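Local coordinates for protein possible thiamine biosynthesis enzyme (Candida albicans, PDB 2X7Q) that is of unknown function but has the periplasmic binding protein fold and probably binds a small solute, perhaps one linked to thiamine biosynthesis, at residues A[96-101]-A[195-200]; A[177-182]-A[256-261]. The protein carries 1 engineered substitution. All coordinates share one frame; numbering follows the deposited sequence.

Interaction 1: residues A[96-101]-A[195-200]; sequences KSPLLW and QIYTPW
Leu100 lays its CD1 methyl on the ring of Tyr197, 3.5 Å from the centroid and only 10° off the normal, a CH-pi contact over the middle of one face. With its CG anti to the backbone N (chi1 179°), Leu100 swings this branch over the tyrosine, while CD2 sits 3.9 Å from Gln195 OE1. The neighbouring pair points to the other side of the sheet: Trp101 CB packs on Ile196 CG2 at 3.8 Å, and Met133 of helix 129-141 touches both residues there. The two backbones run antiparallel, with Leu100-Tyr197 a non-hydrogen-bonded pair and Trp101-Ile196 a hydrogen-bonded one. Two connections between the lobes of the periplasmic binding protein fold lie side by side here: strands 88-95 and 203-208 belong to one sheet, strands 100-106 and 190-197 to the other. Thr198 is joined to Leu99 twice: its N donates to Leu99 O at 2.9 Å, and its OG1 accepts from Leu99 N at 2.8 Å. The same hydroxyl donates to Trp200 O, also at 2.8 Å. Its CG2 meets the Trp101 indole at the edge, in plane, 3.6 Å from NE1. Pro98 CG packs 4.2 Å from Tyr197 CD1, and Trp200 reaches past the pairing to bond Glu75 through NE1.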
ATOM      1  N   LYS A  96      -9.368   2.635  -4.371  1.00  9.87           N
ATOM      2  CA  LYS A  96     -10.385   1.617  -4.604  1.00  9.88           C
ATOM      3  C   LYS A  96      -9.902   0.527  -5.558  1.00 10.71           C
ATOM      4  O   LYS A  96     -10.179  -0.657  -5.356  1.00 10.29           O
ATOM      5  CB  LYS A  96     -11.659   2.265  -5.145  1.00 12.75           C
ATOM      6  CG  LYS A  96     -12.820   1.305  -5.322  1.00 14.55           C
ATOM      7  CD  LYS A  96     -14.079   2.052  -5.716  0.19 14.33           C
ATOM      8  CE  LYS A  96     -14.433   3.107  -4.679  0.70 15.16           C
ATOM      9  NZ  LYS A  96     -15.657   3.865  -5.059  0.37 15.14           N
ATOM     10  N   SER A  97      -9.182   0.934  -6.599  1.00 10.25           N
ATOM     11  CA  SER A  97      -8.684  -0.005  -7.601  1.00 11.00           C
ATOM     12  C   SER A  97      -7.610  -0.927  -7.020  1.00 10.84           C
ATOM     13  O   SER A  97      -6.902  -0.554  -6.086  1.00  9.56           O
ATOM     14  CB  SER A  97      -8.142   0.752  -8.816  1.00 12.14           C
ATOM     15  OG  SER A  97      -7.216   1.749  -8.423  1.00 10.66           O
ATOM     16  N   PRO A  98      -7.490  -2.142  -7.575  1.00 13.01           N
ATOM     17  CA  PRO A  98      -6.519  -3.133  -7.095  1.00 11.87           C
ATOM     18  C   PRO A  98      -5.095  -2.800  -7.520  1.00 12.38           C
ATOM     19  O   PRO A  98      -4.911  -2.143  -8.544  1.00 12.56           O
ATOM     20  CB  PRO A  98      -6.972  -4.419  -7.785  1.00 12.73           C
ATOM     21  CG  PRO A  98      -7.623  -3.961  -9.036  1.00 13.37           C
ATOM     22  CD  PRO A  98      -8.311  -2.664  -8.681  1.00 12.79           C
ATOM     23  N   LEU A  99      -4.110  -3.250  -6.744  1.00 12.05           N
ATOM     24  CA  LEU A  99      -2.705  -3.011  -7.061  1.00 11.23           C
ATOM     25  C   LEU A  99      -2.180  -4.054  -8.049  1.00 10.65           C
ATOM     26  O   LEU A  99      -2.435  -5.248  -7.893  1.00 11.02           O
ATOM     27  CB  LEU A  99      -1.858  -3.030  -5.786  1.00 13.04           C
ATOM     28  CG  LEU A  99      -0.478  -2.371  -5.866  1.00 13.06           C
ATOM     29  CD1 LEU A  99      -0.623  -0.863  -5.916  1.00 12.33           C
ATOM     30  CD2 LEU A  99       0.398  -2.782  -4.690  1.00 13.90           C
ATOM     31  N   LEU A 100      -1.447  -3.602  -9.063  1.00 11.20           N
ATOM     32  CA  LEU A 100      -0.881  -4.506 -10.060  1.00 11.49           C
ATOM     33  C   LEU A 100       0.573  -4.850  -9.747  1.00 10.48           C
ATOM     34  O   LEU A 100       1.469  -4.021  -9.922  1.00  9.91           O
ATOM     35  CB  LEU A 100      -0.991  -3.904 -11.462  1.00 12.33           C
ATOM     36  CG  LEU A 100      -0.422  -4.741 -12.611  1.00 11.85           C
ATOM     37  CD1 LEU A 100      -1.065  -6.119 -12.644  1.00 11.75           C
ATOM     38  CD2 LEU A 100      -0.609  -4.030 -13.943  1.00 13.78           C
ATOM     39  N   TRP A 101       0.796  -6.076  -9.284  1.00  9.42           N
ATOM     40  CA  TRP A 101       2.138  -6.544  -8.954  1.00  9.74           C
ATOM     41  C   TRP A 101       2.811  -7.194 -10.157  1.00  9.95           C
ATOM     42  O   TRP A 101       2.203  -7.996 -10.861  1.00 10.71           O
ATOM     43  CB  TRP A 101       2.093  -7.529  -7.786  1.00  9.43           C
ATOM     44  CG  TRP A 101       1.835  -6.875  -6.463  1.00 10.18           C
ATOM     45  CD1 TRP A 101       0.620  -6.625  -5.892  1.00  9.98           C
ATOM     46  CD2 TRP A 101       2.816  -6.388  -5.541  1.00  9.62           C
ATOM     47  NE1 TRP A 101       0.787  -6.013  -4.672  1.00 10.16           N
ATOM     48  CE2 TRP A 101       2.131  -5.854  -4.435  1.00 10.09           C
ATOM     49  CE3 TRP A 101       4.216  -6.349  -5.545  1.00  9.91           C
ATOM     50  CZ2 TRP A 101       2.787  -5.293  -3.343  1.00  9.95           C
ATOM     51  CZ3 TRP A 101       4.869  -5.791  -4.461  1.00 10.23           C
ATOM     52  CH2 TRP A 101       4.156  -5.271  -3.377  1.00 10.88           C
ATOM     53  N   GLN A 195       2.457 -11.152 -14.018  1.00 11.00           N
ATOM     54  CA  GLN A 195       1.805 -10.067 -13.291  1.00 12.22           C
ATOM     55  C   GLN A 195       0.693 -10.644 -12.426  1.00 12.39           C
ATOM     56  O   GLN A 195       0.341 -11.813 -12.568  1.00 12.57           O
ATOM     57  CB  GLN A 195       1.228  -9.032 -14.259  1.00 11.47           C
ATOM     58  CG  GLN A 195       2.266  -8.259 -15.055  1.00 11.73           C
ATOM     59  CD  GLN A 195       1.641  -7.214 -15.963  1.00 11.86           C
ATOM     60  OE1 GLN A 195       0.421  -7.158 -16.118  1.00 10.86           O
ATOM     61  NE2 GLN A 195       2.478  -6.380 -16.570  1.00 11.70           N
ATOM     62  N   ILE A 196       0.143  -9.832 -11.527  1.00 11.27           N
ATOM     63  CA  ILE A 196      -0.945 -10.285 -10.666  1.00 11.99           C
ATOM     64  C   ILE A 196      -1.589  -9.137  -9.894  1.00 11.40           C
ATOM     65  O   ILE A 196      -0.909  -8.384  -9.199  1.00 12.09           O
ATOM     66  CB  ILE A 196      -0.478 -11.374  -9.676  1.00 12.08           C
ATOM     67  CG1 ILE A 196      -1.629 -11.794  -8.760  1.00 13.29           C
ATOM     68  CG2 ILE A 196       0.705 -10.887  -8.861  1.00 12.05           C
ATOM     69  CD1 ILE A 196      -1.252 -12.861  -7.758  1.00 13.76           C
ATOM     70  N   TYR A 197      -2.905  -9.009 -10.027  1.00 12.17           N
ATOM     71  CA  TYR A 197      -3.649  -7.970  -9.329  1.00 11.89           C
ATOM     72  C   TYR A 197      -3.987  -8.407  -7.911  1.00 12.28           C
ATOM     73  O   TYR A 197      -4.079  -9.602  -7.623  1.00 11.70           O
ATOM     74  CB  TYR A 197      -4.945  -7.641 -10.076  1.00 13.07           C
ATOM     75  CG  TYR A 197      -4.750  -6.939 -11.402  1.00 13.30           C
ATOM     76  CD1 TYR A 197      -4.611  -5.559 -11.466  1.00 13.08           C
ATOM     77  CD2 TYR A 197      -4.724  -7.657 -12.588  1.00 13.19           C
ATOM     78  CE1 TYR A 197      -4.436  -4.916 -12.678  1.00 13.44           C
ATOM     79  CE2 TYR A 197      -4.551  -7.025 -13.803  1.00 14.14           C
ATOM     80  CZ  TYR A 197      -4.409  -5.653 -13.844  1.00 14.62           C
ATOM     81  OH  TYR A 197      -4.235  -5.017 -15.052  1.00 15.13           O
ATOM     82  N   THR A 198      -4.175  -7.434  -7.026  1.00 12.25           N
ATOM     83  CA  THR A 198      -4.671  -7.716  -5.688  1.00 12.28           C
ATOM     84  C   THR A 198      -6.187  -7.863  -5.754  1.00 13.13           C
ATOM     85  O   THR A 198      -6.868  -7.021  -6.340  1.00 12.49           O
ATOM     86  CB  THR A 198      -4.312  -6.592  -4.698  1.00 12.16           C
ATOM     87  OG1 THR A 198      -4.922  -5.366  -5.119  1.00 11.07           O
ATOM     88  CG2 THR A 198      -2.803  -6.404  -4.628  1.00 12.58           C
ATOM     89  N   PRO A 199      -6.721  -8.945  -5.166  1.00 11.74           N
ATOM     90  CA  PRO A 199      -8.170  -9.168  -5.174  1.00 13.76           C
ATOM     91  C   PRO A 199      -8.912  -8.067  -4.425  1.00 14.10           C
ATOM     92  O   PRO A 199     -10.131  -7.952  -4.546  1.00 16.28           O
ATOM     93  CB  PRO A 199      -8.325 -10.495  -4.425  1.00 14.22           C
ATOM     94  CG  PRO A 199      -6.988 -11.154  -4.514  1.00 15.06           C
ATOM     95  CD  PRO A 199      -5.988 -10.046  -4.517  1.00 13.85           C
ATOM     96  N   TRP A 200      -8.173  -7.261  -3.666  1.00 12.85           N
ATOM     97  CA  TRP A 200      -8.772  -6.246  -2.807  1.00 12.75           C
ATOM     98  C   TRP A 200      -8.354  -4.836  -3.210  1.00 11.74           C
ATOM     99  O   TRP A 200      -7.420  -4.656  -3.993  1.00 11.66           O
ATOM    100  CB  TRP A 200      -8.362  -6.496  -1.356  1.00 12.25           C
ATOM    101  CG  TRP A 200      -6.881  -6.668  -1.195  1.00 11.36           C
ATOM    102  CD1 TRP A 200      -5.946  -5.680  -1.115  1.00 11.84           C
ATOM    103  CD2 TRP A 200      -6.165  -7.910  -1.102  1.00 13.15           C
ATOM    104  NE1 TRP A 200      -4.692  -6.227  -0.976  1.00 11.50           N
ATOM    105  CE2 TRP A 200      -4.799  -7.588  -0.966  1.00 11.93           C
ATOM    106  CE3 TRP A 200      -6.547  -9.252  -1.120  1.00 13.33           C
ATOM    107  CZ2 TRP A 200      -3.815  -8.571  -0.846  1.00 13.55           C
ATOM    108  CZ3 TRP A 200      -5.568 -10.222  -1.002  1.00 13.28           C
ATOM    109  CH2 TRP A 200      -4.219  -9.877  -0.867  1.00 12.73           C
TER

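Interaction 2: residues A[177-182]-A[256-261]; sequences EYFTSK and KEWTKT. With GOL (glycerol), chain B.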
ATOM      1  N   GLU A 177       5.553  -3.193  -7.620  1.00  9.17           N
ATOM      2  CA  GLU A 177       4.509  -2.487  -8.352  1.00 10.11           C
ATOM      3  C   GLU A 177       4.918  -2.308  -9.813  1.00 10.41           C
ATOM      4  O   GLU A 177       6.050  -1.924 -10.106  1.00  9.00           O
ATOM      5  CB  GLU A 177       4.209  -1.137  -7.695  1.00 11.20           C
ATOM      6  CG  GLU A 177       2.938  -0.468  -8.197  1.00 12.09           C
ATOM      7  CD  GLU A 177       3.128   0.208  -9.541  1.00 11.86           C
ATOM      8  OE1 GLU A 177       4.050   1.043  -9.663  1.00 12.49           O
ATOM      9  OE2 GLU A 177       2.357  -0.098 -10.475  1.00 13.01           O
ATOM     10  N   TYR A 178       3.992  -2.598 -10.722  1.00 10.41           N
ATOM     11  CA  TYR A 178       4.287  -2.615 -12.154  1.00 10.62           C
ATOM     12  C   TYR A 178       4.905  -1.323 -12.681  1.00 10.31           C
ATOM     13  O   TYR A 178       6.035  -1.327 -13.166  1.00 10.03           O
ATOM     14  CB  TYR A 178       3.032  -2.956 -12.964  1.00  9.85           C
ATOM     15  CG  TYR A 178       3.223  -2.818 -14.457  1.00 11.01           C
ATOM     16  CD1 TYR A 178       3.999  -3.729 -15.165  1.00 11.21           C
ATOM     17  CD2 TYR A 178       2.625  -1.780 -15.162  1.00 10.63           C
ATOM     18  CE1 TYR A 178       4.179  -3.607 -16.528  1.00 10.83           C
ATOM     19  CE2 TYR A 178       2.800  -1.651 -16.527  1.00 11.89           C
ATOM     20  CZ  TYR A 178       3.579  -2.566 -17.205  1.00 11.36           C
ATOM     21  OH  TYR A 178       3.758  -2.443 -18.566  1.00 12.66           O
ATOM     22  N   PHE A 179       4.157  -0.228 -12.604  1.00 11.18           N
ATOM     23  CA  PHE A 179       4.603   1.037 -13.185  1.00 11.52           C
ATOM     24  C   PHE A 179       5.900   1.545 -12.569  1.00 11.27           C
ATOM     25  O   PHE A 179       6.606   2.352 -13.171  1.00 11.73           O
ATOM     26  CB  PHE A 179       3.507   2.099 -13.091  1.00 11.29           C
ATOM     27  CG  PHE A 179       2.329   1.831 -13.984  1.00 10.96           C
ATOM     28  CD1 PHE A 179       2.369   2.173 -15.325  1.00 11.22           C
ATOM     29  CD2 PHE A 179       1.185   1.232 -13.484  1.00 10.30           C
ATOM     30  CE1 PHE A 179       1.288   1.924 -16.149  1.00 11.89           C
ATOM     31  CE2 PHE A 179       0.100   0.980 -14.302  1.00 12.25           C
ATOM     32  CZ  PHE A 179       0.151   1.327 -15.637  1.00 13.02           C
ATOM     33  N   THR A 180       6.211   1.069 -11.369  1.00 10.80           N
ATOM     34  CA  THR A 180       7.459   1.427 -10.709  1.00 11.75           C
ATOM     35  C   THR A 180       8.609   0.606 -11.284  1.00 11.86           C
ATOM     36  O   THR A 180       9.760   1.039 -11.285  1.00 11.17           O
ATOM     37  CB  THR A 180       7.373   1.204  -9.183  1.00 11.57           C
ATOM     38  OG1 THR A 180       6.301   1.988  -8.643  1.00 12.72           O
ATOM     39  CG2 THR A 180       8.674   1.602  -8.507  1.00 12.49           C
ATOM     40  N   SER A 181       8.279  -0.582 -11.784  1.00 11.17           N
ATOM     41  CA  SER A 181       9.269  -1.493 -12.346  1.00 10.93           C
ATOM     42  C   SER A 181       9.383  -1.330 -13.857  1.00 12.49           C
ATOM     43  O   SER A 181      10.345  -1.794 -14.469  1.00 12.28           O
ATOM     44  CB  SER A 181       8.896  -2.941 -12.022  1.00 10.92           C
ATOM     45  OG  SER A 181       8.716  -3.136 -10.630  1.00 10.66           O
ATOM     46  N   LYS A 182       8.396  -0.671 -14.454  1.00 11.84           N
ATOM     47  CA  LYS A 182       8.329  -0.540 -15.904  1.00 12.33           C
ATOM     48  C   LYS A 182       9.584   0.109 -16.477  1.00 12.53           C
ATOM     49  O   LYS A 182      10.074  -0.302 -17.527  1.00 12.57           O
ATOM     50  CB  LYS A 182       7.083   0.247 -16.313  1.00 11.97           C
ATOM     51  CG  LYS A 182       6.808   0.239 -17.807  1.00 13.64           C
ATOM     52  CD  LYS A 182       5.483   0.907 -18.129  1.00 13.69           C
ATOM     53  CE  LYS A 182       5.123   0.739 -19.594  1.00 16.10           C
ATOM     54  NZ  LYS A 182       6.137   1.342 -20.497  1.00 18.23           N
ATOM     55  N   LYS A 256       1.254   8.618 -17.278  1.00  9.87           N
ATOM     56  CA  LYS A 256      -0.027   8.750 -17.961  1.00 11.06           C
ATOM     57  C   LYS A 256      -0.771   7.421 -18.005  1.00 10.99           C
ATOM     58  O   LYS A 256      -1.967   7.365 -17.731  1.00 10.56           O
ATOM     59  CB  LYS A 256       0.173   9.286 -19.380  1.00 12.15           C
ATOM     60  CG  LYS A 256      -1.113   9.427 -20.173  1.00 12.96           C
ATOM     61  CD  LYS A 256      -0.848   9.949 -21.575  1.00 15.77           C
ATOM     62  CE  LYS A 256      -2.142  10.077 -22.366  1.00 20.62           C
ATOM     63  NZ  LYS A 256      -1.900  10.595 -23.743  1.00 24.80           N
ATOM     64  N   GLU A 257      -0.058   6.355 -18.352  1.00 11.43           N
ATOM     65  CA  GLU A 257      -0.655   5.027 -18.413  0.57 12.09           C
ATOM     66  C   GLU A 257      -1.249   4.637 -17.064  1.00 11.56           C
ATOM     67  O   GLU A 257      -2.317   4.034 -17.001  1.00 10.80           O
ATOM     68  CB  GLU A 257       0.381   3.990 -18.856  0.57 12.97           C
ATOM     69  CG  GLU A 257      -0.172   2.585 -19.020  0.57 13.59           C
ATOM     70  CD  GLU A 257       0.890   1.582 -19.424  0.57 14.81           C
ATOM     71  OE1 GLU A 257       2.008   2.009 -19.781  0.57 15.01           O
ATOM     72  OE2 GLU A 257       0.605   0.366 -19.385  0.57 14.92           O
ATOM     73  N   TRP A 258      -0.555   4.993 -15.989  1.00 11.23           N
ATOM     74  CA  TRP A 258      -1.002   4.671 -14.639  1.00 11.47           C
ATOM     75  C   TRP A 258      -2.312   5.367 -14.276  1.00 11.18           C
ATOM     76  O   TRP A 258      -3.179   4.772 -13.638  1.00 10.71           O
ATOM     77  CB  TRP A 258       0.086   5.019 -13.622  1.00 10.66           C
ATOM     78  CG  TRP A 258      -0.390   4.990 -12.202  1.00 10.92           C
ATOM     79  CD1 TRP A 258      -0.540   3.890 -11.409  1.00 11.80           C
ATOM     80  CD2 TRP A 258      -0.782   6.114 -11.403  1.00 11.23           C
ATOM     81  NE1 TRP A 258      -0.998   4.260 -10.167  1.00 12.23           N
ATOM     82  CE2 TRP A 258      -1.154   5.621 -10.139  1.00 11.13           C
ATOM     83  CE3 TRP A 258      -0.851   7.491 -11.640  1.00 10.66           C
ATOM     84  CZ2 TRP A 258      -1.591   6.454  -9.112  1.00 11.13           C
ATOM     85  CZ3 TRP A 258      -1.287   8.315 -10.620  1.00 11.17           C
ATOM     86  CH2 TRP A 258      -1.648   7.795  -9.372  1.00 10.46           C
ATOM     87  N   THR A 259      -2.459   6.623 -14.689  1.00 10.98           N
ATOM     88  CA  THR A 259      -3.654   7.398 -14.360  1.00 11.22           C
ATOM     89  C   THR A 259      -4.923   6.758 -14.914  1.00 11.60           C
ATOM     90  O   THR A 259      -6.025   7.043 -14.447  1.00 12.27           O
ATOM     91  CB  THR A 259      -3.562   8.847 -14.887  1.00 11.35           C
ATOM     92  OG1 THR A 259      -3.572   8.841 -16.321  1.00 10.13           O
ATOM     93  CG2 THR A 259      -2.291   9.520 -14.392  1.00 11.12           C
ATOM     94  N   LYS A 260      -4.762   5.897 -15.915  1.00 11.21           N
ATOM     95  CA  LYS A 260      -5.902   5.258 -16.563  1.00 12.64           C
ATOM     96  C   LYS A 260      -6.231   3.899 -15.946  1.00 14.10           C
ATOM     97  O   LYS A 260      -7.073   3.163 -16.460  1.00 15.68           O
ATOM     98  CB  LYS A 260      -5.653   5.108 -18.067  1.00 12.89           C
ATOM     99  CG  LYS A 260      -5.566   6.430 -18.827  1.00 14.29           C
ATOM    100  CD  LYS A 260      -5.733   6.230 -20.331  1.00 17.19           C
ATOM    101  CE  LYS A 260      -4.539   5.516 -20.953  1.00 17.42           C
ATOM    102  NZ  LYS A 260      -3.330   6.383 -21.018  1.00 18.77           N
ATOM    103  N   THR A 261      -5.567   3.574 -14.842  1.00 12.24           N
ATOM    104  CA  THR A 261      -5.806   2.314 -14.146  1.00 14.23           C
ATOM    105  C   THR A 261      -6.211   2.546 -12.695  1.00 14.04           C
ATOM    106  O   THR A 261      -6.839   1.689 -12.072  1.00 14.95           O
ATOM    107  CB  THR A 261      -4.555   1.408 -14.167  1.00 13.79           C
ATOM    108  OG1 THR A 261      -3.511   2.009 -13.388  1.00 13.53           O
ATOM    109  CG2 THR A 261      -4.070   1.197 -15.592  1.00 14.80           C
TER
HETATM  110  C1  GOL B1307      -1.259   0.172 -10.294  1.00 13.94           C
HETATM  111  O1  GOL B1307      -0.568  -1.051 -10.047  1.00 13.53           O
HETATM  112  C2  GOL B1307      -2.752  -0.129 -10.406  1.00 14.01           C
HETATM  113  O2  GOL B1307      -3.447   1.092 -10.652  1.00 12.81           O
HETATM  114  C3  GOL B1307      -2.989  -1.105 -11.569  1.00 14.47           C
HETATM  115  O3  GOL B1307      -4.384  -1.392 -11.658  1.00 18.21           O
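Phe179 is set between Trp258 and Glu257, but the line starts at Glu177, whose carboxylate caps helix 178-186: OE2 takes the Phe179 N-H at 2.8 Å and OE1, weakly, that of Thr180; OE1 also accepts from the Thr180 hydroxyl. Glycerol O1 donates to OE2 at 3.1 Å and glycerol O2 to Thr261 OG1 at 2.9 Å, so the molecule bridges the two segments. Tyr178 turns its CD2 over the centre of one face of the Phe179 ring. On the opposite face lies Trp258 CB, 3.8 Å from the centroid; the indole presents its edge to the phenyl in an offset edge-to-face pair, planes 79° apart. With CG anti to its carbonyl carbon (chi1 -69°), Phe179 is directed across at Trp258. Glu257 CG meets the ring edge in plane, near CE1, its carboxylate turned 87° to the ring, though Glu257 has two conformers and this is less certain. Lys182 NZ has its salt bridge with Asp254. No hydrogen bond joins the segments directly; the contact is mostly aromatic and aliphatic packing with a carboxylate at the ring edge, and the glycerol, a probable crystallisation additive, may mark a pocket with polar groups from both segments.

In the fold
The segments alternate along the chain, 96-101, 177-182, 195-200, 256-261, and the two contacts lie about 12 Å apart, centre to centre. Interaction 1 pairs the two strand connections between the lobes; interaction 2 appears to span the cleft between the lobes, from the start of helix 178-186 to the end of helix 252-259. They touch directly: Leu100 O and Tyr178 N are 3.0 Å apart, a probable hydrogen bond, and Ser97 packs near Thr261. The same glycerol bonds Pro98 O, Leu100 N, Glu177 and Thr261, so both contacts line one pocket between the lobes. That is where solutes bind in this fold, and the paired connections probably act as its hinge.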